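Local coordinates for period circadian protein homolog 2 (Mus musculus, PDB 3GDI), which is a circadian clock protein with tandem PAS domains that probably acts in transcription regulation through protein-protein contacts, at residues R119-R124 against A148-S153; S103-V108 against G189-D194. All coordinates share one frame; numbering follows the deposited sequence.

Contact 1: R119-R124 against A148-S153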
loop_
_atom_site.group_PDB
_atom_site.type_symbol
_atom_site.label_atom_id
_atom_site.label_comp_id
_atom_site.label_asym_id
_atom_site.label_seq_id
_atom_site.Cartn_x
_atom_site.Cartn_y
_atom_site.Cartn_z
ATOM N N ARG A 119 1.890 -8.999 -27.025
ATOM C CA ARG A 119 3.041 -9.511 -26.299
ATOM C C ARG A 119 3.715 -8.432 -25.456
ATOM O O ARG A 119 4.224 -7.438 -25.974
ATOM C CB ARG A 119 4.047 -10.137 -27.268
ATOM C CG ARG A 119 3.555 -11.443 -27.873
ATOM C CD ARG A 119 4.700 -12.309 -28.382
ATOM N NE ARG A 119 4.241 -13.661 -28.695
ATOM C CZ ARG A 119 5.028 -14.646 -29.123
ATOM N NH1 ARG A 119 6.328 -14.439 -29.295
ATOM N NH2 ARG A 119 4.511 -15.844 -29.375
ATOM N N TYR A 120 3.712 -8.647 -24.146
ATOM C CA TYR A 120 4.300 -7.710 -23.198
ATOM C C TYR A 120 5.666 -8.159 -22.689
ATOM O O TYR A 120 6.020 -9.331 -22.767
ATOM C CB TYR A 120 3.357 -7.533 -22.009
ATOM C CG TYR A 120 2.089 -6.794 -22.340
ATOM C CD1 TYR A 120 2.088 -5.412 -22.487
ATOM C CD2 TYR A 120 0.889 -7.476 -22.524
ATOM C CE1 TYR A 120 0.932 -4.726 -22.807
ATOM C CE2 TYR A 120 -0.281 -6.794 -22.848
ATOM C CZ TYR A 120 -0.248 -5.421 -22.990
ATOM O OH TYR A 120 -1.389 -4.738 -23.338
ATOM N N GLN A 121 6.431 -7.212 -22.168
ATOM C CA GLN A 121 7.740 -7.500 -21.614
ATOM C C GLN A 121 7.901 -6.640 -20.372
ATOM O O GLN A 121 7.759 -5.419 -20.436
ATOM C CB GLN A 121 8.836 -7.146 -22.608
ATOM C CG GLN A 121 8.792 -7.916 -23.905
ATOM C CD GLN A 121 9.845 -7.429 -24.871
ATOM O OE1 GLN A 121 11.047 -7.554 -24.612
ATOM N NE2 GLN A 121 9.404 -6.855 -25.989
ATOM N N PRO A 122 8.199 -7.265 -19.222
ATOM C CA PRO A 122 8.375 -6.530 -17.968
ATOM C C PRO A 122 9.533 -5.538 -18.035
ATOM O O PRO A 122 10.572 -5.828 -18.616
ATOM C CB PRO A 122 8.610 -7.645 -16.953
ATOM C CG PRO A 122 9.300 -8.690 -17.765
ATOM C CD PRO A 122 8.494 -8.696 -19.036
ATOM N N PHE A 123 9.339 -4.364 -17.446
ATOM C CA PHE A 123 10.364 -3.321 -17.438
ATOM C C PHE A 123 10.465 -2.678 -16.065
ATOM O O PHE A 123 9.456 -2.408 -15.415
ATOM C CB PHE A 123 10.033 -2.235 -18.467
ATOM C CG PHE A 123 10.550 -2.523 -19.838
ATOM C CD1 PHE A 123 11.824 -2.106 -20.214
ATOM C CD2 PHE A 123 9.784 -3.241 -20.748
ATOM C CE1 PHE A 123 12.332 -2.401 -21.474
ATOM C CE2 PHE A 123 10.276 -3.543 -22.012
ATOM C CZ PHE A 123 11.554 -3.123 -22.379
ATOM N N ARG A 124 11.684 -2.448 -15.611
ATOM C CA ARG A 124 11.866 -1.800 -14.330
ATOM C C ARG A 124 12.046 -0.357 -14.717
ATOM O O ARG A 124 12.821 -0.057 -15.620
ATOM C CB ARG A 124 13.121 -2.306 -13.639
ATOM C CG ARG A 124 13.317 -1.727 -12.257
ATOM C CD ARG A 124 14.724 -1.187 -12.094
ATOM N NE ARG A 124 14.979 -0.746 -10.727
ATOM C CZ ARG A 124 16.057 -0.070 -10.347
ATOM N NH1 ARG A 124 16.985 0.249 -11.237
ATOM N NH2 ARG A 124 16.206 0.286 -9.077
ATOM N N ALA A 148 14.043 3.067 -18.316
ATOM C CA ALA A 148 13.390 1.771 -18.319
ATOM C C ALA A 148 14.338 0.660 -18.708
ATOM O O ALA A 148 14.973 0.717 -19.755
ATOM C CB ALA A 148 12.225 1.795 -19.272
ATOM N N GLU A 149 14.416 -0.362 -17.865
ATOM C CA GLU A 149 15.281 -1.502 -18.124
ATOM C C GLU A 149 14.483 -2.795 -18.202
ATOM O O GLU A 149 13.718 -3.122 -17.293
ATOM C CB GLU A 149 16.332 -1.627 -17.027
ATOM C CG GLU A 149 17.164 -2.886 -17.127
ATOM C CD GLU A 149 18.211 -2.961 -16.038
ATOM O OE1 GLU A 149 18.931 -3.982 -15.972
ATOM O OE2 GLU A 149 18.315 -1.996 -15.250
ATOM N N ARG A 150 14.664 -3.525 -19.295
ATOM C CA ARG A 150 13.970 -4.788 -19.500
ATOM C C ARG A 150 14.453 -5.760 -18.422
ATOM O O ARG A 150 15.651 -5.849 -18.157
ATOM C CB ARG A 150 14.292 -5.330 -20.894
ATOM C CG ARG A 150 13.203 -6.172 -21.520
ATOM C CD ARG A 150 13.448 -7.650 -21.367
ATOM N NE ARG A 150 12.329 -8.408 -21.920
ATOM C CZ ARG A 150 12.240 -9.737 -21.924
ATOM N NH1 ARG A 150 13.213 -10.481 -21.405
ATOM N NH2 ARG A 150 11.167 -10.326 -22.439
ATOM N N VAL A 151 13.515 -6.474 -17.801
ATOM C CA VAL A 151 13.829 -7.430 -16.745
ATOM C C VAL A 151 13.876 -8.869 -17.252
ATOM O O VAL A 151 13.019 -9.298 -18.031
ATOM C CB VAL A 151 12.798 -7.339 -15.600
ATOM C CG1 VAL A 151 13.070 -8.413 -14.563
ATOM C CG2 VAL A 151 12.864 -5.968 -14.952
ATOM N N HIS A 152 14.880 -9.612 -16.795
ATOM C CA HIS A 152 15.056 -11.008 -17.196
ATOM C C HIS A 152 14.877 -12.014 -16.069
ATOM O O HIS A 152 15.295 -11.785 -14.932
ATOM C CB HIS A 152 16.439 -11.216 -17.827
ATOM C CG HIS A 152 16.593 -10.544 -19.150
ATOM N ND1 HIS A 152 17.085 -9.263 -19.281
ATOM C CD2 HIS A 152 16.241 -10.943 -20.395
ATOM C CE1 HIS A 152 17.026 -8.901 -20.550
ATOM N NE2 HIS A 152 16.516 -9.902 -21.247
ATOM N N SER A 153 14.252 -13.135 -16.404
ATOM C CA SER A 153 14.032 -14.200 -15.449
ATOM C C SER A 153 15.374 -14.594 -14.851
ATOM O O SER A 153 16.309 -14.915 -15.580
ATOM C CB SER A 153 13.418 -15.398 -16.150
ATOM O OG SER A 153 13.489 -16.535 -15.318
#

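Contact 2: S103-V108 against G189-D194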
loop_
_atom_site.group_PDB
_atom_site.type_symbol
_atom_site.label_atom_id
_atom_site.label_comp_id
_atom_site.label_asym_id
_atom_site.label_seq_id
_atom_site.Cartn_x
_atom_site.Cartn_y
_atom_site.Cartn_z
ATOM N N SER A 103 11.732 2.966 -7.711
ATOM C CA SER A 103 11.442 2.419 -9.033
ATOM C C SER A 103 10.260 1.467 -8.950
ATOM O O SER A 103 10.058 0.807 -7.933
ATOM C CB SER A 103 12.653 1.662 -9.583
ATOM O OG SER A 103 13.696 2.554 -9.924
ATOM N N PHE A 104 9.481 1.396 -10.024
ATOM C CA PHE A 104 8.321 0.514 -10.075
ATOM C C PHE A 104 8.421 -0.317 -11.351
ATOM O O PHE A 104 9.309 -0.081 -12.174
ATOM C CB PHE A 104 7.027 1.347 -10.058
ATOM C CG PHE A 104 6.884 2.274 -11.234
ATOM C CD1 PHE A 104 6.067 1.938 -12.308
ATOM C CD2 PHE A 104 7.601 3.466 -11.292
ATOM C CE1 PHE A 104 5.968 2.769 -13.421
ATOM C CE2 PHE A 104 7.506 4.304 -12.404
ATOM C CZ PHE A 104 6.687 3.949 -13.471
ATOM N N PHE A 105 7.525 -1.285 -11.516
ATOM C CA PHE A 105 7.542 -2.140 -12.702
ATOM C C PHE A 105 6.299 -2.023 -13.578
ATOM O O PHE A 105 5.188 -1.850 -13.088
ATOM C CB PHE A 105 7.715 -3.602 -12.296
ATOM C CG PHE A 105 8.960 -3.868 -11.514
ATOM C CD1 PHE A 105 9.061 -3.473 -10.188
ATOM C CD2 PHE A 105 10.035 -4.517 -12.103
ATOM C CE1 PHE A 105 10.215 -3.720 -9.455
ATOM C CE2 PHE A 105 11.192 -4.768 -11.382
ATOM C CZ PHE A 105 11.281 -4.369 -10.053
ATOM N N CYS A 106 6.506 -2.145 -14.882
ATOM C CA CYS A 106 5.426 -2.069 -15.862
ATOM C C CYS A 106 5.696 -2.989 -17.040
ATOM O O CYS A 106 6.850 -3.202 -17.425
ATOM C CB CYS A 106 5.273 -0.640 -16.385
ATOM S SG CYS A 106 3.990 0.344 -15.580
ATOM N N ARG A 107 4.627 -3.549 -17.599
ATOM C CA ARG A 107 4.742 -4.419 -18.763
ATOM C C ARG A 107 4.451 -3.525 -19.964
ATOM O O ARG A 107 3.415 -2.865 -20.019
ATOM C CB ARG A 107 3.733 -5.564 -18.666
ATOM C CG ARG A 107 4.275 -6.783 -17.914
ATOM C CD ARG A 107 3.192 -7.561 -17.167
ATOM N NE ARG A 107 2.716 -6.809 -16.008
ATOM C CZ ARG A 107 2.170 -7.346 -14.918
ATOM N NH1 ARG A 107 2.019 -8.661 -14.811
ATOM N NH2 ARG A 107 1.778 -6.561 -13.924
ATOM N N VAL A 108 5.383 -3.484 -20.909
ATOM C CA VAL A 108 5.237 -2.636 -22.091
ATOM C C VAL A 108 5.101 -3.443 -23.377
ATOM O O VAL A 108 5.673 -4.521 -23.506
ATOM C CB VAL A 108 6.448 -1.682 -22.224
ATOM C CG1 VAL A 108 6.207 -0.671 -23.342
ATOM C CG2 VAL A 108 6.686 -0.970 -20.898
ATOM N N GLY A 189 8.159 -13.801 -11.402
ATOM C CA GLY A 189 7.429 -13.568 -12.636
ATOM C C GLY A 189 6.326 -12.531 -12.464
ATOM O O GLY A 189 5.834 -11.968 -13.448
ATOM N N TYR A 190 5.932 -12.275 -11.217
ATOM C CA TYR A 190 4.898 -11.283 -10.953
ATOM C C TYR A 190 5.526 -9.926 -10.723
ATOM O O TYR A 190 6.674 -9.837 -10.299
ATOM C CB TYR A 190 4.111 -11.607 -9.681
ATOM C CG TYR A 190 3.346 -12.899 -9.671
ATOM C CD1 TYR A 190 3.796 -13.988 -8.921
ATOM C CD2 TYR A 190 2.139 -13.019 -10.352
ATOM C CE1 TYR A 190 3.053 -15.161 -8.844
ATOM C CE2 TYR A 190 1.386 -14.189 -10.287
ATOM C CZ TYR A 190 1.844 -15.253 -9.531
ATOM O OH TYR A 190 1.082 -16.399 -9.441
ATOM N N LEU A 191 4.769 -8.870 -11.003
ATOM C CA LEU A 191 5.232 -7.514 -10.729
ATOM C C LEU A 191 4.610 -7.198 -9.355
ATOM O O LEU A 191 3.531 -7.703 -9.023
ATOM C CB LEU A 191 4.743 -6.550 -11.802
ATOM C CG LEU A 191 5.281 -6.848 -13.212
ATOM C CD1 LEU A 191 4.941 -5.670 -14.142
ATOM C CD2 LEU A 191 6.799 -7.065 -13.167
ATOM N N PRO A 192 5.277 -6.374 -8.536
ATOM C CA PRO A 192 4.725 -6.063 -7.211
ATOM C C PRO A 192 3.215 -5.882 -7.122
ATOM O O PRO A 192 2.580 -6.415 -6.219
ATOM C CB PRO A 192 5.482 -4.807 -6.809
ATOM C CG PRO A 192 6.835 -5.027 -7.451
ATOM C CD PRO A 192 6.442 -5.518 -8.830
ATOM N N GLN A 193 2.640 -5.155 -8.073
ATOM C CA GLN A 193 1.213 -4.875 -8.067
ATOM C C GLN A 193 0.300 -6.066 -8.280
ATOM O O GLN A 193 -0.903 -5.969 -8.013
ATOM C CB GLN A 193 0.876 -3.797 -9.103
ATOM C CG GLN A 193 1.261 -4.123 -10.537
ATOM C CD GLN A 193 2.646 -3.589 -10.926
ATOM O OE1 GLN A 193 2.918 -3.362 -12.102
ATOM N NE2 GLN A 193 3.518 -3.389 -9.940
ATOM N N ASP A 194 0.848 -7.180 -8.766
ATOM C CA ASP A 194 0.031 -8.364 -8.992
ATOM C C ASP A 194 -0.257 -9.096 -7.691
ATOM O O ASP A 194 -1.280 -9.763 -7.562
ATOM C CB ASP A 194 0.719 -9.342 -9.938
ATOM C CG ASP A 194 1.053 -8.729 -11.274
ATOM O OD1 ASP A 194 0.305 -7.835 -11.727
ATOM O OD2 ASP A 194 2.060 -9.161 -11.880
#

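Contact 1: R119-R124 against A148-S153
This contact is the open end of a beta hairpin in the first PAS domain, where Phe-123 and Arg-124 pair with Arg-150 and Glu-149. The hairpin strands, 121-131 and 142-150, are antiparallel neighbours in a five-stranded sheet. Arg-124 and Glu-149 form a hydrogen-bonded pair. Arg-124 N donates to Glu-149 O at 2.7 Å, and Glu-149 N returns a bond to Arg-124 O at 2.8 Å. The ladder runs on past the strand end: Val-151 N donates to Pro-122 O at 3.1 Å.

Phe-123 and Arg-150 form the non-hydrogen-bonded pair. Arg-150 CA sits over one face of the Phe-123 ring, 3.9 Å from its centroid, as a CH-pi contact. The Arg-150 side chain crosses the ring at about a right angle, and its CG comes 3.6 Å from Phe-123 CZ. The Phe-123 CG lies anti to the carbonyl carbon (chi1 -87°), which brings the ring across towards strand 142-150. Ala-148 C lies at the ring edge; the Ala-148 CB, 4.0 Å from Phe-123 CD1, approaches obliquely. Phe-27 of the next strand meets the same ring edge-to-face. A leucine here would probably lose both the flat surface under Arg-150 CA and the stack on Phe-27.

The Arg-150 chain bends at chi2 (-99°) and crosses Gln-121 at about a right angle. Its NE gives a weak bond to Gln-121 OE1 at 3.1 Å. Gln-121 NE2 is itself bonded to Ile-48 O, which should limit rotation of the amide. On the other side of the sheet, Val-151 CG2 packs against Arg-124 CB at 3.9 Å. The backbone bonds therefore set the register, while a buried ring and the aliphatic part of an arginine fill one face.

Contact 2: S103-V108 against G189-D194
Arg-107 grips Asp-194 end-on with two nitrogens, one to each carboxylate oxygen. The NH2 bond to Asp-194 OD1 is 2.9 Å and nearly straight at 169°. It uses the syn lone pair and lies in the guanidinium plane. The NH1 bond to Asp-194 OD2, at 3.0 Å, is more bent. The two flat groups are turned 50° from each other, so the fork is twisted.

Leu-191 covers one face of the same guanidinium. Its CG stands 3.5 Å above the plane, over the centre, and the CD1 methyl lies over the same face. The other methyl, Leu-191 CD2, turns to Phe-105 and meets its CB at 3.7 Å. Pro-192 adds to this apolar patch, with CD 3.6 Å from Phe-105 CD1. Val-185 of helix 184-188 also touches Phe-105, Leu-191 and Pro-192.

The acid is positioned from within its own segment. Asp-194 CG lies beside the backbone N (chi1 -58°), and OD2 accepts from Leu-191 N at 2.9 Å. This donor and Arg-107 NH1 come from opposite faces of the carboxylate plane. Asp-194 N in turn bonds back to Leu-191 O at 2.7 Å, closing the turn at the start of the short helix.

Outside the two segments, Asp-69 also forms a salt bridge to Arg-107 NH2. Arg-237 lies close to Arg-107 NH1. The two acids probably offset the crowding of positive charge. The contact thus joins an edge strand of the first PAS domain to the second by one shared ion-pair cluster beside an apolar patch.

In the fold
From the N terminus, strands 26-31 and 38-41 come first. Strand 104-108 comes later, at the first PAS sheet's edge opposite 38-41. Strand 121-131 follows as its neighbour, then strand 142-150. Contact 1 closes the short loop between these last two, a hairpin with 23 residues between its segments. The chain then passes into the second PAS domain. At 189-194 it comes back against strand 104-108, and contact 2 closes a loop of 80 residues. Contact 1 is nested inside that loop. Their centres are 9 Å apart. Backbone bonds from Phe-123 to Cys-106 and from Gln-121 to Val-108 probably link them. Contact 1 pairs two strands within one domain, whereas contact 2 ties the two domains together.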